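Local coordinates for CRISPR-associated protein, Cse1 family (Acidimicrobium ferrooxidans, PDB 4H3T), which probably serves as the large subunit of the type I-E CRISPR Cascade complex, which in relatives takes part in recognising foreign DNA, at residues G344-V349 against V360-T365; A55-V60 against F202-G207; E421-S426 against K449-A454. The protein carries 1 engineered substitution. All coordinates share one frame; numbering follows the deposited sequence.

How the interactions relate
Interactions 1 and 2 are neighbours, their centres 9 Å apart, and both use one antiparallel sheet. Strand 359-370, packed by helix 344-350 in interaction 1, pairs directly with edge strand 202-206, which meets helix 52-68 in interaction 2; Leu-363 N lies 2.8 Å from Ala-204 O in that pairing. In interaction 3, far off, a loop after helix 417-420 meets helix 445-473; its centre is 39 Å and 43 Å from those of interactions 1 and 2. Along the chain, interaction 2 closes before interaction 1 opens, and interaction 3 comes last. The first two pack helices on adjacent strands of one sheet in the buried interior, while the third joins surface parts of the C-terminal helical region.

Interaction 1: residues G344-V349 against V360-T365; sequences GVLSFV and VSLLVT
Leu-346 and Val-349, one helical turn apart, are the residues through which segment 344-349 meets segment 360-365, and their partners are Leu-362 and Val-360. The order is reversed along the two segments, since the earlier helix residue faces the later strand residue. Leu-346 has its CG anti to the carbonyl carbon (chi1 -64°), and Leu-362 adopts the same form (chi1 -62°). Each thereby sends a CD2 methyl into the layer between the backbones, although the CA atoms of Leu-346 and Leu-362 stand 9.2 Å apart. The two methyls meet end on, Leu-346 CD2 lying 3.6 Å from Leu-362 CD2, while the side chains behind them run at a slant to one another. Further on, Val-349 directs its CG1 at the strand, 4.3 Å from Val-360 CG1. Val-360 CG2 is almost as near, 4.4 Å from Val-349 CG1, so one methyl rests against both branches of the other valine. No hydrogen bond crosses the contact, and all four residues are buried: it is apolar packing of a short helix on a sheet. Strand 359-370 is the middle of three antiparallel strands. On one flank, Val-345 and Val-349 reach Pro-205 of strand 202-206; on the other, Leu-362 touches Thr-386 of strand 375-387, and Leu-388 of helix 388-391 contacts both Val-349 and Val-360.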
ATOM      1  N   GLY A 344       9.253  -2.739  -9.222  1.00 41.66           N
ATOM      2  CA  GLY A 344      10.653  -2.493  -9.579  1.00 43.32           C
ATOM      3  C   GLY A 344      11.520  -2.183  -8.371  1.00 43.49           C
ATOM      4  O   GLY A 344      12.697  -2.498  -8.342  1.00 44.41           O
ATOM      5  N   VAL A 345      10.914  -1.620  -7.321  1.00 41.01           N
ATOM      6  CA  VAL A 345      11.650  -1.295  -6.069  1.00 39.21           C
ATOM      7  C   VAL A 345      12.145  -2.575  -5.385  1.00 44.08           C
ATOM      8  O   VAL A 345      13.237  -2.588  -4.793  1.00 43.30           O
ATOM      9  CB  VAL A 345      10.823  -0.389  -5.102  1.00 39.66           C
ATOM     10  CG1 VAL A 345       9.696  -1.117  -4.391  1.00 39.88           C
ATOM     11  CG2 VAL A 345      11.756   0.251  -4.101  1.00 39.74           C
ATOM     12  N   LEU A 346      11.370  -3.677  -5.510  1.00 39.92           N
ATOM     13  CA  LEU A 346      11.796  -4.925  -4.919  1.00 41.79           C
ATOM     14  C   LEU A 346      12.972  -5.545  -5.697  1.00 46.44           C
ATOM     15  O   LEU A 346      13.863  -6.140  -5.081  1.00 47.54           O
ATOM     16  CB  LEU A 346      10.594  -5.875  -4.836  1.00 41.93           C
ATOM     17  CG  LEU A 346       9.443  -5.383  -3.893  1.00 44.43           C
ATOM     18  CD1 LEU A 346       8.360  -6.478  -3.811  1.00 46.65           C
ATOM     19  CD2 LEU A 346       9.933  -5.030  -2.537  1.00 44.79           C
ATOM     20  N   SER A 347      12.963  -5.429  -7.027  1.00 44.40           N
ATOM     21  CA  SER A 347      14.082  -5.876  -7.880  1.00 45.95           C
ATOM     22  C   SER A 347      15.301  -5.042  -7.564  1.00 49.66           C
ATOM     23  O   SER A 347      16.377  -5.570  -7.494  1.00 47.33           O
ATOM     24  CB  SER A 347      13.730  -5.699  -9.346  1.00 48.75           C
ATOM     25  OG  SER A 347      12.591  -6.428  -9.751  1.00 52.59           O
ATOM     26  N   PHE A 348      15.127  -3.728  -7.271  1.00 43.71           N
ATOM     27  CA  PHE A 348      16.286  -2.949  -6.878  1.00 44.25           C
ATOM     28  C   PHE A 348      16.859  -3.452  -5.528  1.00 49.36           C
ATOM     29  O   PHE A 348      18.048  -3.731  -5.419  1.00 45.41           O
ATOM     30  CB  PHE A 348      15.914  -1.463  -6.763  1.00 44.57           C
ATOM     31  CG  PHE A 348      17.039  -0.642  -6.231  1.00 45.52           C
ATOM     32  CD1 PHE A 348      18.266  -0.609  -6.888  1.00 47.79           C
ATOM     33  CD2 PHE A 348      16.890   0.106  -5.068  1.00 44.37           C
ATOM     34  CE1 PHE A 348      19.307   0.181  -6.417  1.00 50.13           C
ATOM     35  CE2 PHE A 348      17.958   0.844  -4.554  1.00 47.72           C
ATOM     36  CZ  PHE A 348      19.159   0.887  -5.243  1.00 48.31           C
ATOM     37  N   VAL A 349      15.986  -3.565  -4.501  1.00 45.58           N
ATOM     38  CA  VAL A 349      16.394  -3.961  -3.136  1.00 46.65           C
ATOM     39  C   VAL A 349      17.047  -5.398  -3.136  1.00 51.25           C
ATOM     40  O   VAL A 349      17.903  -5.693  -2.300  1.00 49.14           O
ATOM     41  CB  VAL A 349      15.202  -3.873  -2.118  1.00 51.84           C
ATOM     42  CG1 VAL A 349      15.567  -4.486  -0.754  1.00 53.79           C
ATOM     43  CG2 VAL A 349      14.816  -2.429  -1.908  1.00 51.94           C
ATOM     44  N   VAL A 360      13.979  -5.743   5.354  1.00 44.39           N
ATOM     45  CA  VAL A 360      13.227  -4.494   5.090  1.00 43.09           C
ATOM     46  C   VAL A 360      11.842  -4.747   5.527  1.00 44.02           C
ATOM     47  O   VAL A 360      11.361  -5.888   5.463  1.00 44.05           O
ATOM     48  CB  VAL A 360      13.274  -3.979   3.643  1.00 45.98           C
ATOM     49  CG1 VAL A 360      14.672  -3.479   3.289  1.00 46.65           C
ATOM     50  CG2 VAL A 360      12.776  -5.024   2.651  1.00 46.60           C
ATOM     51  N   SER A 361      11.151  -3.689   5.883  1.00 40.09           N
ATOM     52  CA  SER A 361       9.755  -3.787   6.214  1.00 42.05           C
ATOM     53  C   SER A 361       8.961  -3.304   4.975  1.00 47.09           C
ATOM     54  O   SER A 361       9.067  -2.124   4.587  1.00 47.27           O
ATOM     55  CB  SER A 361       9.498  -2.935   7.445  1.00 44.24           C
ATOM     56  OG  SER A 361       8.106  -2.827   7.658  1.00 48.95           O
ATOM     57  N   LEU A 362       8.170  -4.196   4.365  1.00 39.13           N
ATOM     58  CA  LEU A 362       7.448  -3.842   3.162  1.00 39.46           C
ATOM     59  C   LEU A 362       6.116  -3.252   3.529  1.00 43.84           C
ATOM     60  O   LEU A 362       5.321  -3.917   4.155  1.00 45.48           O
ATOM     61  CB  LEU A 362       7.242  -5.074   2.259  1.00 39.35           C
ATOM     62  CG  LEU A 362       8.480  -5.729   1.733  1.00 42.44           C
ATOM     63  CD1 LEU A 362       8.107  -6.869   0.867  1.00 43.88           C
ATOM     64  CD2 LEU A 362       9.406  -4.701   0.964  1.00 42.60           C
ATOM     65  N   LEU A 363       5.882  -2.016   3.141  1.00 39.26           N
ATOM     66  CA  LEU A 363       4.614  -1.331   3.355  1.00 37.60           C
ATOM     67  C   LEU A 363       3.760  -1.641   2.168  1.00 39.85           C
ATOM     68  O   LEU A 363       4.173  -1.359   1.065  1.00 39.82           O
ATOM     69  CB  LEU A 363       4.846   0.173   3.475  1.00 38.61           C
ATOM     70  CG  LEU A 363       3.598   1.103   3.487  1.00 43.67           C
ATOM     71  CD1 LEU A 363       2.627   0.760   4.601  1.00 46.13           C
ATOM     72  CD2 LEU A 363       4.033   2.514   3.594  1.00 48.33           C
ATOM     73  N   VAL A 364       2.570  -2.188   2.364  1.00 39.65           N
ATOM     74  CA  VAL A 364       1.653  -2.481   1.270  1.00 40.50           C
ATOM     75  C   VAL A 364       0.357  -1.762   1.466  1.00 42.04           C
ATOM     76  O   VAL A 364      -0.253  -1.885   2.546  1.00 40.45           O
ATOM     77  CB  VAL A 364       1.464  -4.048   1.326  1.00 48.25           C
ATOM     78  CG1 VAL A 364       0.404  -4.560   0.408  1.00 51.41           C
ATOM     79  CG2 VAL A 364       2.780  -4.773   1.060  1.00 47.23           C
ATOM     80  N   THR A 365      -0.162  -1.141   0.430  1.00 39.40           N
ATOM     81  CA  THR A 365      -1.528  -0.610   0.438  1.00 39.11           C
ATOM     82  C   THR A 365      -2.316  -0.923  -0.857  1.00 43.72           C
ATOM     83  O   THR A 365      -1.733  -1.022  -1.933  1.00 45.06           O
ATOM     84  CB  THR A 365      -1.583   0.934   0.657  1.00 50.62           C
ATOM     85  OG1 THR A 365      -1.146   1.576  -0.568  1.00 55.31           O
ATOM     86  CG2 THR A 365      -0.746   1.372   1.880  1.00 48.83           C
TER

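Interaction 2: residues A55-V60 against F202-G207; sequences ALLRLV and FVAPVG
Leu-57 and Ala-204 mark where the backbones come nearest, with 9.3 Å between Leu-57 CA and Ala-204 CA. The axes of helix 55-60 and strand 202-206 pass 11.1 Å apart at an angle of 66°, so the helix lies well across the strand and only a short length of each can touch. Leu-57 points at the strand and does its touching with CD2. That methyl sits 4.1 Å from Ala-204 CB, and it also reaches the rim of the Phe-202 ring, near the ring plane, with Leu-57 CD2 4.2 Å from Phe-202 CZ. The small side chain of Ala-204 and the end of the aromatic ring thus receive the same leucine branch. Arg-58, on the next position of the helix, comes to the phenylalanine with its aliphatic part: Arg-58 CD is 3.8 Å from Phe-202 CE1. A bend at chi3 (66°) turns the chain beyond CD, and the arginine chain and the phenylalanine side chain run alongside each other, pointing opposite ways. The guanidinium and ring planes stand 76° apart, so the charged group is not stacked flat on the ring. NH1 is paired outside the two segments, in a salt bridge with Asp-298 and a hydrogen bond to His-300 ND1; the ring of His-300 also meets Phe-202. The contact itself is therefore apolar, using the methylenes of Arg-58, while its buried positive charge is probably offset by Asp-298.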
ATOM      1  N   ALA A  55       1.444   8.545  -0.100  1.00 36.65           N
ATOM      2  CA  ALA A  55       1.338   9.853  -0.769  1.00 36.22           C
ATOM      3  C   ALA A  55       2.449  10.790  -0.343  1.00 36.79           C
ATOM      4  O   ALA A  55       3.128  11.379  -1.214  1.00 36.47           O
ATOM      5  CB  ALA A  55      -0.047  10.467  -0.492  1.00 38.38           C
ATOM      6  N   LEU A  56       2.716  10.848   0.953  1.00 35.76           N
ATOM      7  CA  LEU A  56       3.769  11.723   1.489  1.00 36.50           C
ATOM      8  C   LEU A  56       5.164  11.142   1.179  1.00 39.42           C
ATOM      9  O   LEU A  56       6.059  11.893   0.862  1.00 40.30           O
ATOM     10  CB  LEU A  56       3.610  11.923   2.986  1.00 37.76           C
ATOM     11  CG  LEU A  56       2.355  12.772   3.446  1.00 40.81           C
ATOM     12  CD1 LEU A  56       2.263  12.761   4.953  1.00 44.36           C
ATOM     13  CD2 LEU A  56       2.401  14.159   2.814  1.00 39.17           C
ATOM     14  N   LEU A  57       5.309   9.824   1.160  1.00 38.65           N
ATOM     15  CA  LEU A  57       6.603   9.189   0.829  1.00 36.46           C
ATOM     16  C   LEU A  57       6.973   9.509  -0.603  1.00 40.77           C
ATOM     17  O   LEU A  57       8.091   9.928  -0.853  1.00 40.16           O
ATOM     18  CB  LEU A  57       6.583   7.687   1.053  1.00 37.64           C
ATOM     19  CG  LEU A  57       7.851   6.890   0.590  1.00 41.43           C
ATOM     20  CD1 LEU A  57       9.087   7.338   1.339  1.00 41.18           C
ATOM     21  CD2 LEU A  57       7.654   5.439   0.761  1.00 44.05           C
ATOM     22  N   ARG A  58       6.024   9.346  -1.546  1.00 35.81           N
ATOM     23  CA  ARG A  58       6.278   9.652  -2.951  1.00 37.09           C
ATOM     24  C   ARG A  58       6.555  11.125  -3.184  1.00 39.27           C
ATOM     25  O   ARG A  58       7.444  11.447  -3.944  1.00 37.96           O
ATOM     26  CB  ARG A  58       5.160   9.147  -3.832  1.00 37.23           C
ATOM     27  CG  ARG A  58       5.213   7.647  -3.874  1.00 35.52           C
ATOM     28  CD  ARG A  58       3.985   6.985  -4.335  1.00 39.57           C
ATOM     29  NE  ARG A  58       3.647   7.245  -5.731  1.00 40.03           N
ATOM     30  CZ  ARG A  58       3.798   6.415  -6.753  1.00 48.50           C
ATOM     31  NH1 ARG A  58       4.479   5.283  -6.606  1.00 38.73           N
ATOM     32  NH2 ARG A  58       3.307   6.726  -7.943  1.00 41.22           N
ATOM     33  N   LEU A  59       5.901  12.014  -2.459  1.00 39.27           N
ATOM     34  CA  LEU A  59       6.211  13.443  -2.559  1.00 39.10           C
ATOM     35  C   LEU A  59       7.661  13.715  -2.178  1.00 39.50           C
ATOM     36  O   LEU A  59       8.387  14.477  -2.828  1.00 39.44           O
ATOM     37  CB  LEU A  59       5.280  14.250  -1.624  1.00 40.51           C
ATOM     38  CG  LEU A  59       5.711  15.744  -1.383  1.00 46.92           C
ATOM     39  CD1 LEU A  59       5.528  16.485  -2.614  1.00 50.94           C
ATOM     40  CD2 LEU A  59       4.826  16.411  -0.310  1.00 53.66           C
ATOM     41  N   VAL A  60       8.051  13.169  -1.046  1.00 38.10           N
ATOM     42  CA  VAL A  60       9.399  13.338  -0.498  1.00 37.06           C
ATOM     43  C   VAL A  60      10.455  12.670  -1.418  1.00 40.77           C
ATOM     44  O   VAL A  60      11.525  13.250  -1.623  1.00 40.26           O
ATOM     45  CB  VAL A  60       9.503  12.879   0.992  1.00 40.40           C
ATOM     46  CG1 VAL A  60      10.926  12.939   1.503  1.00 43.87           C
ATOM     47  CG2 VAL A  60       8.657  13.806   1.853  1.00 41.53           C
ATOM     48  N   PHE A 202       0.183  -0.557  -4.042  1.00 44.80           N
ATOM     49  CA  PHE A 202       1.460   0.088  -3.638  1.00 41.97           C
ATOM     50  C   PHE A 202       2.276  -0.802  -2.723  1.00 43.06           C
ATOM     51  O   PHE A 202       1.723  -1.436  -1.832  1.00 41.60           O
ATOM     52  CB  PHE A 202       1.146   1.383  -2.966  1.00 41.90           C
ATOM     53  CG  PHE A 202       2.318   2.106  -2.325  1.00 41.55           C
ATOM     54  CD1 PHE A 202       3.080   3.021  -3.048  1.00 40.63           C
ATOM     55  CD2 PHE A 202       2.707   1.812  -1.026  1.00 41.84           C
ATOM     56  CE1 PHE A 202       4.188   3.641  -2.455  1.00 40.19           C
ATOM     57  CE2 PHE A 202       3.758   2.463  -0.435  1.00 40.73           C
ATOM     58  CZ  PHE A 202       4.509   3.356  -1.151  1.00 39.69           C
ATOM     59  N   VAL A 203       3.571  -0.900  -2.985  1.00 39.24           N
ATOM     60  CA  VAL A 203       4.510  -1.627  -2.159  1.00 37.93           C
ATOM     61  C   VAL A 203       5.799  -0.815  -2.107  1.00 41.61           C
ATOM     62  O   VAL A 203       6.278  -0.381  -3.136  1.00 41.45           O
ATOM     63  CB  VAL A 203       4.753  -3.105  -2.569  1.00 42.99           C
ATOM     64  CG1 VAL A 203       5.289  -3.237  -4.008  1.00 46.36           C
ATOM     65  CG2 VAL A 203       5.730  -3.773  -1.586  1.00 42.96           C
ATOM     66  N   ALA A 204       6.367  -0.646  -0.933  1.00 38.35           N
ATOM     67  CA  ALA A 204       7.630   0.089  -0.782  1.00 40.08           C
ATOM     68  C   ALA A 204       8.377  -0.425   0.449  1.00 42.55           C
ATOM     69  O   ALA A 204       7.779  -0.749   1.484  1.00 39.83           O
ATOM     70  CB  ALA A 204       7.392   1.587  -0.667  1.00 40.49           C
ATOM     71  N   PRO A 205       9.699  -0.550   0.335  1.00 38.44           N
ATOM     72  CA  PRO A 205      10.468  -0.973   1.494  1.00 41.63           C
ATOM     73  C   PRO A 205      10.677   0.174   2.483  1.00 44.40           C
ATOM     74  O   PRO A 205      10.803   1.357   2.124  1.00 44.51           O
ATOM     75  CB  PRO A 205      11.812  -1.400   0.881  1.00 43.77           C
ATOM     76  CG  PRO A 205      11.963  -0.423  -0.265  1.00 45.35           C
ATOM     77  CD  PRO A 205      10.583  -0.315  -0.836  1.00 40.76           C
ATOM     78  N   VAL A 206      10.739  -0.193   3.741  1.00 40.85           N
ATOM     79  CA  VAL A 206      10.984   0.746   4.828  1.00 40.98           C
ATOM     80  C   VAL A 206      12.147   0.215   5.647  1.00 43.96           C
ATOM     81  O   VAL A 206      12.179  -0.991   5.990  1.00 43.36           O
ATOM     82  CB  VAL A 206       9.684   0.917   5.652  1.00 44.00           C
ATOM     83  CG1 VAL A 206       9.926   1.810   6.868  1.00 44.53           C
ATOM     84  CG2 VAL A 206       8.576   1.491   4.778  1.00 43.79           C
ATOM     85  N   GLY A 207      13.151   1.072   5.823  1.00 44.01           N
ATOM     86  CA  GLY A 207      14.373   0.775   6.561  1.00 45.79           C
ATOM     87  C   GLY A 207      14.217   1.135   8.033  1.00 50.71           C
ATOM     88  O   GLY A 207      13.103   1.301   8.503  1.00 47.14           O
TER

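Interaction 3: residues E421-S426 against K449-A454; sequences EARYLS and KAARSA
Glu-421 places its CG between the backbone N and the carbonyl carbon (chi1 75°) and stays extended beyond CG, which carries OE1 up to Arg-452, whose chain bends at chi3 (-64°) to meet it. Arg-452 NH1 donates to Glu-421 OE1 at 2.8 Å in a salt bridge. OE1 is met nearly in line with its own C-O bond, yet the N-H angle is only 130° and the oxygen lies tilted from the guanidinium plane, the two flat groups being almost perpendicular. Lys-449 CA backs one face of that guanidinium. The bridge ties the loop after helix 417-420, at Glu-421, to helix 445-473, one of the long helices of the C-terminal helical region, a four-helix bundle in Cse1 relatives. An alanine in place of Arg-452 would remove the guanidinium and would probably leave the carboxylate of the buried Glu-421 without its mate across this contact. Beside the bridge, Ala-451 CB fits at the edge of the Tyr-424 ring, 3.9 Å from Tyr-424 CE2, and over one face of the Arg-423 guanidinium. Arg-423 CG in turn covers the centre of the tyrosine ring. A water donates to Ala-451 O at 2.8 Å and weakly accepts from Arg-423 NH1.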
ATOM      1  N   GLU A 421     -17.629 -28.220  10.395  1.00 39.46           N
ATOM      2  CA  GLU A 421     -18.938 -28.648   9.911  1.00 40.42           C
ATOM      3  C   GLU A 421     -19.575 -29.787  10.730  1.00 44.21           C
ATOM      4  O   GLU A 421     -20.712 -30.190  10.417  1.00 38.70           O
ATOM      5  CB  GLU A 421     -18.818 -29.067   8.447  1.00 40.25           C
ATOM      6  CG  GLU A 421     -18.158 -30.398   8.217  1.00 42.87           C
ATOM      7  CD  GLU A 421     -17.937 -30.677   6.752  1.00 43.56           C
ATOM      8  OE1 GLU A 421     -18.176 -29.768   5.930  1.00 50.20           O
ATOM      9  OE2 GLU A 421     -17.545 -31.818   6.425  1.00 50.18           O
ATOM     10  N   ALA A 422     -18.825 -30.388  11.695  1.00 43.60           N
ATOM     11  CA  ALA A 422     -19.314 -31.532  12.450  1.00 43.03           C
ATOM     12  C   ALA A 422     -20.658 -31.260  13.117  1.00 45.98           C
ATOM     13  O   ALA A 422     -21.512 -32.140  13.138  1.00 45.65           O
ATOM     14  CB  ALA A 422     -18.297 -31.950  13.521  1.00 43.66           C
ATOM     15  N   ARG A 423     -20.866 -30.072  13.637  1.00 42.01           N
ATOM     16  CA  ARG A 423     -22.158 -29.767  14.279  1.00 43.59           C
ATOM     17  C   ARG A 423     -23.372 -29.808  13.281  1.00 45.46           C
ATOM     18  O   ARG A 423     -24.496 -29.885  13.726  1.00 43.75           O
ATOM     19  CB  ARG A 423     -22.087 -28.429  15.026  1.00 47.18           C
ATOM     20  CG  ARG A 423     -22.260 -27.149  14.287  1.00 50.83           C
ATOM     21  CD  ARG A 423     -21.666 -25.965  15.128  1.00 53.83           C
ATOM     22  NE  ARG A 423     -20.255 -25.869  14.763  1.00 75.52           N
ATOM     23  CZ  ARG A 423     -19.555 -24.771  14.512  1.00 80.48           C
ATOM     24  NH1 ARG A 423     -18.310 -24.868  14.080  1.00 62.61           N
ATOM     25  NH2 ARG A 423     -20.092 -23.560  14.700  1.00 67.79           N
ATOM     26  N   TYR A 424     -23.133 -29.809  11.986  1.00 39.11           N
ATOM     27  CA  TYR A 424     -24.184 -29.794  10.959  1.00 39.63           C
ATOM     28  C   TYR A 424     -24.231 -31.094  10.204  1.00 43.07           C
ATOM     29  O   TYR A 424     -25.001 -31.233   9.282  1.00 40.91           O
ATOM     30  CB  TYR A 424     -23.935 -28.629   9.946  1.00 38.93           C
ATOM     31  CG  TYR A 424     -23.799 -27.282  10.607  1.00 41.39           C
ATOM     32  CD1 TYR A 424     -24.816 -26.774  11.410  1.00 45.13           C
ATOM     33  CD2 TYR A 424     -22.611 -26.572  10.543  1.00 42.08           C
ATOM     34  CE1 TYR A 424     -24.644 -25.607  12.141  1.00 43.13           C
ATOM     35  CE2 TYR A 424     -22.444 -25.391  11.232  1.00 42.32           C
ATOM     36  CZ  TYR A 424     -23.486 -24.880  11.989  1.00 44.20           C
ATOM     37  OH  TYR A 424     -23.323 -23.716  12.677  1.00 43.49           O
ATOM     38  N   LEU A 425     -23.341 -32.019  10.513  1.00 41.08           N
ATOM     39  CA  LEU A 425     -23.309 -33.268   9.777  1.00 39.60           C
ATOM     40  C   LEU A 425     -24.483 -34.188  10.122  1.00 44.73           C
ATOM     41  O   LEU A 425     -24.947 -34.228  11.275  1.00 42.42           O
ATOM     42  CB  LEU A 425     -22.005 -33.986  10.109  1.00 40.87           C
ATOM     43  CG  LEU A 425     -21.426 -34.864   9.066  1.00 47.23           C
ATOM     44  CD1 LEU A 425     -20.806 -34.060   7.976  1.00 43.98           C
ATOM     45  CD2 LEU A 425     -20.355 -35.813   9.686  1.00 50.62           C
ATOM     46  N   SER A 426     -24.977 -34.872   9.071  1.00 42.47           N
ATOM     47  CA  SER A 426     -26.014 -35.923   9.089  1.00 41.57           C
ATOM     48  C   SER A 426     -25.358 -37.262   8.941  1.00 44.49           C
ATOM     49  O   SER A 426     -24.251 -37.332   8.426  1.00 41.31           O
ATOM     50  CB  SER A 426     -26.990 -35.760   7.892  1.00 41.51           C
ATOM     51  OG  SER A 426     -27.871 -34.722   8.262  1.00 61.64           O
ATOM     52  N   LYS A 449     -20.690 -23.979   5.285  1.00 35.37           N
ATOM     53  CA  LYS A 449     -19.596 -23.308   4.572  1.00 33.92           C
ATOM     54  C   LYS A 449     -19.132 -22.055   5.269  1.00 36.13           C
ATOM     55  O   LYS A 449     -17.921 -21.773   5.352  1.00 34.88           O
ATOM     56  CB  LYS A 449     -20.053 -22.997   3.152  1.00 36.42           C
ATOM     57  CG  LYS A 449     -19.035 -22.202   2.382  1.00 42.16           C
ATOM     58  CD  LYS A 449     -19.468 -22.058   0.950  1.00 51.85           C
ATOM     59  CE  LYS A 449     -18.383 -21.388   0.126  1.00 62.73           C
ATOM     60  NZ  LYS A 449     -18.545 -21.690  -1.328  1.00 78.29           N
ATOM     61  N   ALA A 450     -20.071 -21.293   5.827  1.00 35.99           N
ATOM     62  CA  ALA A 450     -19.704 -20.100   6.580  1.00 34.50           C
ATOM     63  C   ALA A 450     -18.958 -20.520   7.878  1.00 33.83           C
ATOM     64  O   ALA A 450     -17.964 -19.908   8.227  1.00 35.60           O
ATOM     65  CB  ALA A 450     -20.961 -19.272   6.898  1.00 35.01           C
ATOM     66  N   ALA A 451     -19.358 -21.602   8.542  1.00 32.00           N
ATOM     67  CA  ALA A 451     -18.623 -22.068   9.724  1.00 33.87           C
ATOM     68  C   ALA A 451     -17.185 -22.523   9.365  1.00 36.70           C
ATOM     69  O   ALA A 451     -16.288 -22.373  10.167  1.00 35.61           O
ATOM     70  CB  ALA A 451     -19.368 -23.195  10.404  1.00 35.35           C
ATOM     71  N   ARG A 452     -17.005 -23.199   8.235  1.00 35.51           N
ATOM     72  CA  ARG A 452     -15.663 -23.601   7.791  1.00 35.24           C
ATOM     73  C   ARG A 452     -14.756 -22.364   7.584  1.00 36.28           C
ATOM     74  O   ARG A 452     -13.603 -22.362   8.025  1.00 33.80           O
ATOM     75  CB  ARG A 452     -15.719 -24.428   6.520  1.00 34.44           C
ATOM     76  CG  ARG A 452     -16.390 -25.763   6.701  1.00 35.42           C
ATOM     77  CD  ARG A 452     -16.129 -26.810   5.606  1.00 38.52           C
ATOM     78  NE  ARG A 452     -16.672 -26.366   4.352  1.00 41.85           N
ATOM     79  CZ  ARG A 452     -17.895 -26.595   3.883  1.00 43.57           C
ATOM     80  NH1 ARG A 452     -18.748 -27.364   4.553  1.00 43.29           N
ATOM     81  NH2 ARG A 452     -18.276 -26.055   2.756  1.00 40.38           N
ATOM     82  N   SER A 453     -15.304 -21.305   6.951  0.51 34.24           N
ATOM     83  CA  SER A 453     -14.572 -20.069   6.741  0.51 34.02           C
ATOM     84  C   SER A 453     -14.204 -19.424   8.041  0.51 37.08           C
ATOM     85  O   SER A 453     -13.082 -18.955   8.153  0.51 36.31           O
ATOM     86  CB  SER A 453     -15.380 -19.087   5.900  0.51 37.83           C
ATOM     87  OG  SER A 453     -14.644 -17.886   5.770  0.51 41.26           O
ATOM     88  N   ALA A 454     -15.147 -19.359   9.023  1.00 35.07           N
ATOM     89  CA  ALA A 454     -14.865 -18.762  10.340  1.00 35.38           C
ATOM     90  C   ALA A 454     -13.721 -19.519  11.041  1.00 37.37           C
ATOM     91  O   ALA A 454     -12.828 -18.886  11.556  1.00 38.98           O
ATOM     92  CB  ALA A 454     -16.121 -18.722  11.228  1.00 36.17           C
TER
HETATM   93  O   HOH W   1     -16.940 -22.048  12.846  1.00 47.05           O